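Local coordinates for 5' nucleotidase family protein (Staphylococcus aureus subsp. aureus, PDB 4Q7F), which belongs to the 5'-nucleotidase family, pairing a calcineurin-like metallophosphoesterase domain that holds manganese and magnesium ions with a family-specific C-terminal domain, at residues 18-23 with 62-67; 153-158 with 198-203; 273-278 with 285-290. All blocks are in the same frame, centred on the assembly; numbering follows the deposited sequence. Where two conformers were deposited one is given.

Interaction 1 (18-23 with 62-67); sequences SNIAFY and YDQSFK
N19 and D63 grip each other where two parallel strands begin to pair. The amide oxygen OD1 of N19 takes D63 N at 2.8 Å, almost straight (174°), while D63 OD2 accepts N19 N at 2.9 Å from above the carboxylate plane. Their side chains cross at about a right angle; turning N19 CG in between its own N and carbonyl carbon (chi1 63°) swings the amide across. Short polar side chains suit this place: each reaches the other residue's backbone N–H just before the regular ladder begins. Beyond them A21 N bonds to Q64 O, F66 N to A21 O, and Y23 N to F66 O.

On one face the small A21 lets Y62 lie over it: CB sits 3.9 Å from the ring centroid, a CH-pi contact. Y23 OH comes to the edge of the same ring, and D58 hydrogen-bonds that hydroxyl. On the other face F22 and F66 point the same way, their rings nearly parallel (22°) but displaced, with little overlap, and I20 CD1 touches F66 CD1 at 3.8 Å.

Strand 19-25, helix 48-59 and strand 65-69 form a beta-alpha-beta unit: the helix packs on Y23 and K67, while strand 147-152 meets I20 and F22.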
loop_
_atom_site.group_PDB
_atom_site.type_symbol
_atom_site.label_atom_id
_atom_site.label_comp_id
_atom_site.label_asym_id
_atom_site.label_seq_id
_atom_site.Cartn_x
_atom_site.Cartn_y
_atom_site.Cartn_z
ATOM N N SER A 18 15.934 -11.605 -33.347
ATOM C CA SER A 18 15.792 -10.253 -32.740
ATOM C C SER A 18 15.053 -10.358 -31.407
ATOM O O SER A 18 14.359 -11.347 -31.147
ATOM C CB SER A 18 15.064 -9.324 -33.691
ATOM O OG SER A 18 13.854 -9.920 -34.114
ATOM N N ASN A 19 15.181 -9.345 -30.564
ATOM C CA ASN A 19 14.557 -9.430 -29.251
ATOM C C ASN A 19 14.058 -8.104 -28.693
ATOM O O ASN A 19 14.285 -7.040 -29.276
ATOM C CB ASN A 19 15.542 -10.087 -28.292
ATOM C CG ASN A 19 16.802 -9.269 -28.094
ATOM O OD1 ASN A 19 16.773 -8.039 -28.110
ATOM N ND2 ASN A 19 17.905 -9.951 -27.848
ATOM N N ILE A 20 13.381 -8.189 -27.548
ATOM C CA ILE A 20 12.829 -7.023 -26.916
ATOM C C ILE A 20 12.676 -7.286 -25.447
ATOM O O ILE A 20 12.143 -8.332 -25.025
ATOM C CB ILE A 20 11.476 -6.622 -27.553
ATOM C CG1 ILE A 20 10.882 -5.397 -26.837
ATOM C CG2 ILE A 20 10.510 -7.805 -27.554
ATOM C CD1 ILE A 20 9.554 -4.943 -27.398
ATOM N N ALA A 21 13.153 -6.340 -24.652
ATOM C CA ALA A 21 13.069 -6.493 -23.212
ATOM C C ALA A 21 12.097 -5.528 -22.594
ATOM O O ALA A 21 12.046 -4.345 -22.961
ATOM C CB ALA A 21 14.447 -6.325 -22.579
ATOM N N PHE A 22 11.337 -6.057 -21.632
ATOM C CA PHE A 22 10.382 -5.306 -20.860
ATOM C C PHE A 22 10.860 -5.205 -19.434
ATOM O O PHE A 22 11.069 -6.210 -18.784
ATOM C CB PHE A 22 9.016 -5.994 -20.873
ATOM C CG PHE A 22 8.326 -5.945 -22.197
ATOM C CD1 PHE A 22 8.528 -6.940 -23.134
ATOM C CD2 PHE A 22 7.447 -4.908 -22.499
ATOM C CE1 PHE A 22 7.870 -6.906 -24.348
ATOM C CE2 PHE A 22 6.790 -4.870 -23.707
ATOM C CZ PHE A 22 7.006 -5.862 -24.642
ATOM N N TYR A 23 11.055 -3.976 -18.972
ATOM C CA TYR A 23 11.480 -3.691 -17.608
ATOM C C TYR A 23 10.349 -3.040 -16.835
ATOM O O TYR A 23 9.724 -2.070 -17.303
ATOM C CB TYR A 23 12.643 -2.699 -17.617
ATOM C CG TYR A 23 13.875 -3.240 -18.232
ATOM C CD1 TYR A 23 14.776 -3.976 -17.465
ATOM C CD2 TYR A 23 14.164 -3.029 -19.587
ATOM C CE1 TYR A 23 15.920 -4.489 -18.007
ATOM C CE2 TYR A 23 15.319 -3.527 -20.143
ATOM C CZ TYR A 23 16.190 -4.258 -19.349
ATOM O OH TYR A 23 17.316 -4.773 -19.869
ATOM N N TYR A 62 19.964 -5.430 -25.454
ATOM C CA TYR A 62 18.808 -5.847 -26.248
ATOM C C TYR A 62 18.595 -4.963 -27.458
ATOM O O TYR A 62 19.073 -3.839 -27.491
ATOM C CB TYR A 62 17.585 -5.892 -25.352
ATOM C CG TYR A 62 17.785 -6.864 -24.219
ATOM C CD1 TYR A 62 17.778 -8.222 -24.454
ATOM C CD2 TYR A 62 18.026 -6.424 -22.926
ATOM C CE1 TYR A 62 17.976 -9.133 -23.427
ATOM C CE2 TYR A 62 18.231 -7.327 -21.887
ATOM C CZ TYR A 62 18.196 -8.682 -22.151
ATOM O OH TYR A 62 18.399 -9.579 -21.140
ATOM N N ASP A 63 17.902 -5.483 -28.463
ATOM C CA ASP A 63 17.649 -4.725 -29.698
ATOM C C ASP A 63 16.752 -3.514 -29.422
ATOM O O ASP A 63 16.918 -2.463 -30.019
ATOM C CB ASP A 63 17.009 -5.622 -30.754
ATOM C CG ASP A 63 17.916 -6.774 -31.181
ATOM O OD1 ASP A 63 19.154 -6.690 -31.034
ATOM O OD2 ASP A 63 17.382 -7.764 -31.686
ATOM N N GLN A 64 15.793 -3.690 -28.511
ATOM C CA GLN A 64 14.896 -2.624 -28.104
ATOM C C GLN A 64 14.296 -3.031 -26.779
ATOM O O GLN A 64 14.306 -4.209 -26.424
ATOM C CB GLN A 64 13.800 -2.342 -29.141
ATOM C CG GLN A 64 12.929 -3.521 -29.505
ATOM C CD GLN A 64 12.001 -3.189 -30.656
ATOM O OE1 GLN A 64 11.341 -2.149 -30.660
ATOM N NE2 GLN A 64 11.944 -4.060 -31.627
ATOM N N SER A 65 13.809 -2.037 -26.052
ATOM C CA SER A 65 13.263 -2.262 -24.730
ATOM C C SER A 65 12.291 -1.187 -24.322
ATOM O O SER A 65 12.376 -0.034 -24.790
ATOM C CB SER A 65 14.394 -2.283 -23.711
ATOM O OG SER A 65 14.982 -0.997 -23.589
ATOM N N PHE A 66 11.408 -1.582 -23.395
ATOM C CA PHE A 66 10.383 -0.739 -22.826
ATOM C C PHE A 66 10.510 -0.707 -21.296
ATOM O O PHE A 66 10.924 -1.691 -20.662
ATOM C CB PHE A 66 8.980 -1.215 -23.240
ATOM C CG PHE A 66 8.625 -0.855 -24.644
ATOM C CD1 PHE A 66 9.167 -1.553 -25.710
ATOM C CD2 PHE A 66 7.732 0.183 -24.903
ATOM C CE1 PHE A 66 8.835 -1.224 -27.008
ATOM C CE2 PHE A 66 7.408 0.524 -26.201
ATOM C CZ PHE A 66 7.963 -0.179 -27.260
ATOM N N LYS A 67 10.156 0.448 -20.747
ATOM C CA LYS A 67 10.247 0.748 -19.320
ATOM C C LYS A 67 8.852 1.131 -18.801
ATOM O O LYS A 67 8.178 2.044 -19.327
ATOM C CB LYS A 67 11.327 1.822 -19.142
ATOM C CG LYS A 67 11.652 2.238 -17.735
ATOM C CD LYS A 67 13.103 2.725 -17.582
ATOM C CE LYS A 67 13.490 3.885 -18.474
ATOM N NZ LYS A 67 14.752 4.530 -18.011
#

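Interaction 2 (153-158 with 198-203); sequences GDQTVG and HADIIV
G158 and A199 meet in the tightly packed part of the contact. A199 CB lies 3.6 Å from G158 N and 3.4 Å from T156 O; glycine, having no side chain, lets the A199 methyl sit directly against its backbone. The backbones are hydrogen-bonded here too: G158 N donates to I201 O at 2.7 Å, and V203 N returns a bond to G158 O. On the face bearing V157 and I201 the packing is aliphatic, as suits buried strands. With CG1 anti to the backbone N (chi1 179°), V157 rests that methyl 3.9 Å from V203 CG2 and gives the other branch, CG2, to I201 CB.

These are parallel neighbours, strands 155-163 and 201-207, within a mixed sheet of the metallophosphoesterase domain. Helix 184-198 ends at H198 and packs on I202, while strand 147-152, the antiparallel neighbour of 155-163, puts F150 and V152 beside V157.

Toward the strand starts the contact turns polar and more exposed. T156 O accepts both I201 N and D200 N, the latter tilted from the carbonyl plane, and D200 answers through OD2, whose anti lone pair takes T156 N at 3.0 Å. Aspartate suits this place because its short carboxylate supplies an acceptor before regular strand pairing begins. A water also donates to D200 OD2 (2.6 Å) and only weakly to D154 O. T156 CG2 approaches the edge of the H198 ring, while the T156 hydroxyl turns to Q151.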
loop_
_atom_site.group_PDB
_atom_site.type_symbol
_atom_site.label_atom_id
_atom_site.label_comp_id
_atom_site.label_asym_id
_atom_site.label_seq_id
_atom_site.Cartn_x
_atom_site.Cartn_y
_atom_site.Cartn_z
ATOM N N GLY A 153 9.094 -5.425 -35.149
ATOM C CA GLY A 153 9.294 -6.054 -36.436
ATOM C C GLY A 153 7.944 -6.073 -37.125
ATOM O O GLY A 153 7.236 -5.079 -37.135
ATOM N N ASP A 154 7.574 -7.226 -37.662
ATOM C CA ASP A 154 6.292 -7.391 -38.345
ATOM C C ASP A 154 5.181 -7.917 -37.413
ATOM O O ASP A 154 4.158 -8.418 -37.877
ATOM C CB ASP A 154 6.456 -8.302 -39.571
ATOM C CG ASP A 154 7.060 -9.659 -39.229
ATOM O OD1 ASP A 154 7.376 -9.906 -38.042
ATOM O OD2 ASP A 154 7.227 -10.480 -40.155
ATOM N N GLN A 155 5.411 -7.816 -36.106
ATOM C CA GLN A 155 4.445 -8.253 -35.098
ATOM C C GLN A 155 3.885 -7.033 -34.378
ATOM O O GLN A 155 4.434 -5.935 -34.485
ATOM C CB GLN A 155 5.116 -9.151 -34.054
ATOM C CG GLN A 155 5.794 -10.409 -34.578
ATOM C CD GLN A 155 4.859 -11.319 -35.354
ATOM O OE1 GLN A 155 4.564 -11.077 -36.522
ATOM N NE2 GLN A 155 4.434 -12.403 -34.722
ATOM N N THR A 156 2.785 -7.224 -33.659
ATOM C CA THR A 156 2.196 -6.158 -32.874
ATOM C C THR A 156 2.042 -6.602 -31.447
ATOM O O THR A 156 1.636 -7.736 -31.175
ATOM C CB THR A 156 0.831 -5.720 -33.432
ATOM O OG1 THR A 156 1.015 -5.132 -34.719
ATOM C CG2 THR A 156 0.173 -4.694 -32.511
ATOM N N VAL A 157 2.417 -5.710 -30.539
ATOM C CA VAL A 157 2.248 -5.935 -29.116
ATOM C C VAL A 157 1.060 -5.104 -28.648
ATOM O O VAL A 157 0.939 -3.942 -29.019
ATOM C CB VAL A 157 3.478 -5.480 -28.308
ATOM C CG1 VAL A 157 3.239 -5.720 -26.821
ATOM C CG2 VAL A 157 4.719 -6.204 -28.788
ATOM N N GLY A 158 0.197 -5.705 -27.827
ATOM C CA GLY A 158 -0.956 -5.029 -27.264
ATOM C C GLY A 158 -0.815 -5.004 -25.753
ATOM O O GLY A 158 -0.540 -6.035 -25.134
ATOM N N HIS A 198 -6.029 -7.528 -33.056
ATOM C CA HIS A 198 -5.100 -6.467 -33.392
ATOM C C HIS A 198 -3.633 -6.861 -33.147
ATOM O O HIS A 198 -2.756 -6.417 -33.882
ATOM C CB HIS A 198 -5.466 -5.203 -32.588
ATOM C CG HIS A 198 -4.934 -3.929 -33.173
ATOM N ND1 HIS A 198 -3.601 -3.572 -33.117
ATOM C CD2 HIS A 198 -5.565 -2.914 -33.813
ATOM C CE1 HIS A 198 -3.432 -2.403 -33.711
ATOM N NE2 HIS A 198 -4.608 -1.983 -34.144
ATOM N N ALA A 199 -3.373 -7.728 -32.162
ATOM C CA ALA A 199 -1.988 -8.059 -31.779
ATOM C C ALA A 199 -1.598 -9.534 -31.707
ATOM O O ALA A 199 -2.430 -10.411 -31.516
ATOM C CB ALA A 199 -1.676 -7.403 -30.436
ATOM N N ASP A 200 -0.297 -9.769 -31.843
ATOM C CA ASP A 200 0.298 -11.101 -31.779
ATOM C C ASP A 200 0.792 -11.388 -30.373
ATOM O O ASP A 200 0.819 -12.544 -29.945
ATOM C CB ASP A 200 1.476 -11.178 -32.731
ATOM C CG ASP A 200 1.091 -10.844 -34.152
ATOM O OD1 ASP A 200 0.371 -11.647 -34.781
ATOM O OD2 ASP A 200 1.533 -9.788 -34.638
ATOM N N ILE A 201 1.202 -10.333 -29.670
ATOM C CA ILE A 201 1.689 -10.443 -28.297
ATOM C C ILE A 201 0.847 -9.577 -27.374
ATOM O O ILE A 201 0.590 -8.401 -27.666
ATOM C CB ILE A 201 3.164 -10.008 -28.185
ATOM C CG1 ILE A 201 4.046 -10.887 -29.078
ATOM C CG2 ILE A 201 3.637 -10.067 -26.729
ATOM C CD1 ILE A 201 4.087 -12.347 -28.669
ATOM N N ILE A 202 0.439 -10.163 -26.250
ATOM C CA ILE A 202 -0.392 -9.478 -25.265
ATOM C C ILE A 202 0.305 -9.367 -23.916
ATOM O O ILE A 202 0.809 -10.352 -23.378
ATOM C CB ILE A 202 -1.741 -10.192 -25.110
ATOM C CG1 ILE A 202 -2.527 -10.022 -26.422
ATOM C CG2 ILE A 202 -2.517 -9.619 -23.926
ATOM C CD1 ILE A 202 -3.701 -10.947 -26.579
ATOM N N VAL A 203 0.309 -8.145 -23.394
ATOM C CA VAL A 203 0.924 -7.812 -22.132
ATOM C C VAL A 203 -0.131 -7.184 -21.249
ATOM O O VAL A 203 -0.744 -6.184 -21.615
ATOM C CB VAL A 203 2.059 -6.776 -22.323
ATOM C CG1 VAL A 203 2.693 -6.382 -20.989
ATOM C CG2 VAL A 203 3.113 -7.304 -23.280
HETATM O O HOH W 1 0.911 -9.117 -37.083
#

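Interaction 3 (273-278 with 285-290); sequences RVVLST and SVESCE
V275 O is shared by two successive backbone donors, E287 N at 2.7 Å and S288 N at a longer 3.3 Å, both from the same face of its plane. V275 N donates in turn to S288 O, and V275 CG2 rests against S288 OG. The extra residue, E287, extends its side chain alongside V275, with CG anti to the backbone N (chi1 169°); this carries OE1 to S277 OG, which donates a 2.7 Å hydrogen bond. This is a classic beta bulge in the antiparallel hairpin of strands 270-278 and 284-293. It shifts the register by one, yet both L276–V286 and V274–C289 keep their apolar side chains on one face, with L276 CD2 3.8 Å from V286 CG2.

Farther along, R273 and E290 lie side by side in a salt bridge, NH2 to OE2 3.2 Å, with the oxygen well out of the guanidinium plane. The long arginine suits this place, also reaching D58 through NH1. A water ties these groups: it accepts from R273 NE and, over a rather short leg, S288 OG, and donates to R273 O and E290 OE1. Behind the apolar face, strand 259-264 packs against V274 and C289.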
loop_
_atom_site.group_PDB
_atom_site.type_symbol
_atom_site.label_atom_id
_atom_site.label_comp_id
_atom_site.label_asym_id
_atom_site.label_seq_id
_atom_site.Cartn_x
_atom_site.Cartn_y
_atom_site.Cartn_z
ATOM N N ARG A 273 12.285 -8.121 -15.388
ATOM C CA ARG A 273 12.747 -8.089 -16.786
ATOM C C ARG A 273 12.188 -9.302 -17.504
ATOM O O ARG A 273 12.376 -10.428 -17.055
ATOM C CB ARG A 273 14.262 -8.098 -16.903
ATOM C CG ARG A 273 14.754 -7.954 -18.341
ATOM C CD ARG A 273 16.259 -8.092 -18.440
ATOM N NE ARG A 273 16.717 -9.481 -18.283
ATOM C CZ ARG A 273 17.976 -9.837 -18.043
ATOM N NH1 ARG A 273 18.932 -8.926 -17.913
ATOM N NH2 ARG A 273 18.300 -11.117 -17.948
ATOM N N VAL A 274 11.454 -9.056 -18.584
ATOM C CA VAL A 274 10.924 -10.125 -19.401
ATOM C C VAL A 274 11.452 -9.883 -20.790
ATOM O O VAL A 274 11.299 -8.786 -21.314
ATOM C CB VAL A 274 9.395 -10.131 -19.406
ATOM C CG1 VAL A 274 8.870 -11.175 -20.380
ATOM C CG2 VAL A 274 8.882 -10.415 -17.998
ATOM N N VAL A 275 12.086 -10.901 -21.374
ATOM C CA VAL A 275 12.640 -10.800 -22.699
ATOM C C VAL A 275 11.894 -11.719 -23.644
ATOM O O VAL A 275 11.616 -12.894 -23.333
ATOM C CB VAL A 275 14.137 -11.192 -22.741
ATOM C CG1 VAL A 275 14.694 -11.036 -24.153
ATOM C CG2 VAL A 275 14.940 -10.366 -21.751
ATOM N N LEU A 276 11.556 -11.169 -24.798
ATOM C CA LEU A 276 10.925 -11.935 -25.837
ATOM C C LEU A 276 11.907 -11.957 -27.002
ATOM O O LEU A 276 12.619 -10.969 -27.221
ATOM C CB LEU A 276 9.618 -11.294 -26.264
ATOM C CG LEU A 276 8.513 -11.006 -25.273
ATOM C CD1 LEU A 276 7.297 -10.570 -26.081
ATOM C CD2 LEU A 276 8.158 -12.185 -24.374
ATOM N N SER A 277 11.998 -13.086 -27.715
ATOM C CA SER A 277 12.896 -13.189 -28.885
ATOM C C SER A 277 12.254 -14.014 -29.998
ATOM O O SER A 277 11.412 -14.872 -29.744
ATOM C CB SER A 277 14.289 -13.749 -28.518
ATOM O OG SER A 277 14.217 -15.052 -27.958
ATOM N N THR A 278 12.642 -13.726 -31.237
ATOM C CA THR A 278 12.075 -14.415 -32.392
ATOM C C THR A 278 12.688 -15.796 -32.637
ATOM O O THR A 278 13.831 -16.057 -32.284
ATOM C CB THR A 278 12.242 -13.575 -33.672
ATOM O OG1 THR A 278 13.623 -13.263 -33.865
ATOM C CG2 THR A 278 11.462 -12.282 -33.568
ATOM N N SER A 285 8.589 -15.172 -28.770
ATOM C CA SER A 285 8.233 -16.062 -27.677
ATOM C C SER A 285 9.044 -15.636 -26.476
ATOM O O SER A 285 10.078 -14.974 -26.606
ATOM C CB SER A 285 8.523 -17.527 -28.002
ATOM O OG SER A 285 9.914 -17.791 -27.965
ATOM N N VAL A 286 8.572 -16.025 -25.305
ATOM C CA VAL A 286 9.234 -15.678 -24.073
ATOM C C VAL A 286 10.579 -16.379 -23.999
ATOM O O VAL A 286 10.658 -17.602 -24.092
ATOM C CB VAL A 286 8.405 -16.102 -22.837
ATOM C CG1 VAL A 286 9.176 -15.798 -21.562
ATOM C CG2 VAL A 286 7.048 -15.417 -22.822
ATOM N N GLU A 287 11.632 -15.595 -23.823
ATOM C CA GLU A 287 12.966 -16.131 -23.681
ATOM C C GLU A 287 13.299 -16.232 -22.207
ATOM O O GLU A 287 13.722 -17.275 -21.738
ATOM C CB GLU A 287 13.975 -15.243 -24.407
ATOM C CG GLU A 287 15.430 -15.556 -24.114
ATOM C CD GLU A 287 16.387 -14.763 -24.990
ATOM O OE1 GLU A 287 16.281 -14.864 -26.227
ATOM O OE2 GLU A 287 17.270 -14.073 -24.441
ATOM N N SER A 288 13.089 -15.145 -21.472
ATOM C CA SER A 288 13.391 -15.111 -20.045
ATOM C C SER A 288 12.427 -14.216 -19.267
ATOM O O SER A 288 11.812 -13.301 -19.818
ATOM C CB SER A 288 14.830 -14.620 -19.829
ATOM O OG SER A 288 14.978 -13.289 -20.283
ATOM N N CYS A 289 12.322 -14.490 -17.970
ATOM C CA CYS A 289 11.456 -13.750 -17.059
ATOM C C CYS A 289 12.068 -13.833 -15.650
ATOM O O CYS A 289 12.048 -14.902 -15.016
ATOM C CB CYS A 289 10.062 -14.360 -17.090
ATOM S SG CYS A 289 8.963 -13.767 -15.795
ATOM N N GLU A 290 12.596 -12.712 -15.152
ATOM C CA GLU A 290 13.288 -12.733 -13.875
ATOM C C GLU A 290 13.273 -11.389 -13.192
ATOM O O GLU A 290 12.787 -10.406 -13.754
ATOM C CB GLU A 290 14.733 -13.168 -14.117
ATOM C CG GLU A 290 15.580 -12.173 -14.895
ATOM C CD GLU A 290 16.779 -12.818 -15.578
ATOM O OE1 GLU A 290 16.586 -13.523 -16.599
ATOM O OE2 GLU A 290 17.920 -12.584 -15.119
HETATM O O HOH W 2 14.783 -11.838 -18.239
#

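How the interactions relate
From the N terminus, strand 19-25 first pairs with strand 65-69, so interaction 1 closes a loop containing helix 48-59. Interaction 2 opens later and closes the excursion from strand 155-163 through helix 184-198 to strand 201-207. Interaction 3 is the shortest closure, a hairpin. The three follow in series, with none nested or crossed. Interactions 1 and 3 nevertheless share a sheet: strand 19-25 lies between 65-69 and 270-278, and F22 N meets V274 O at 2.7 Å, probably a hydrogen bond. Interaction 2 belongs to another sheet, which packs against this one where I201 CG2 touches L276 CD1 (3.8 Å).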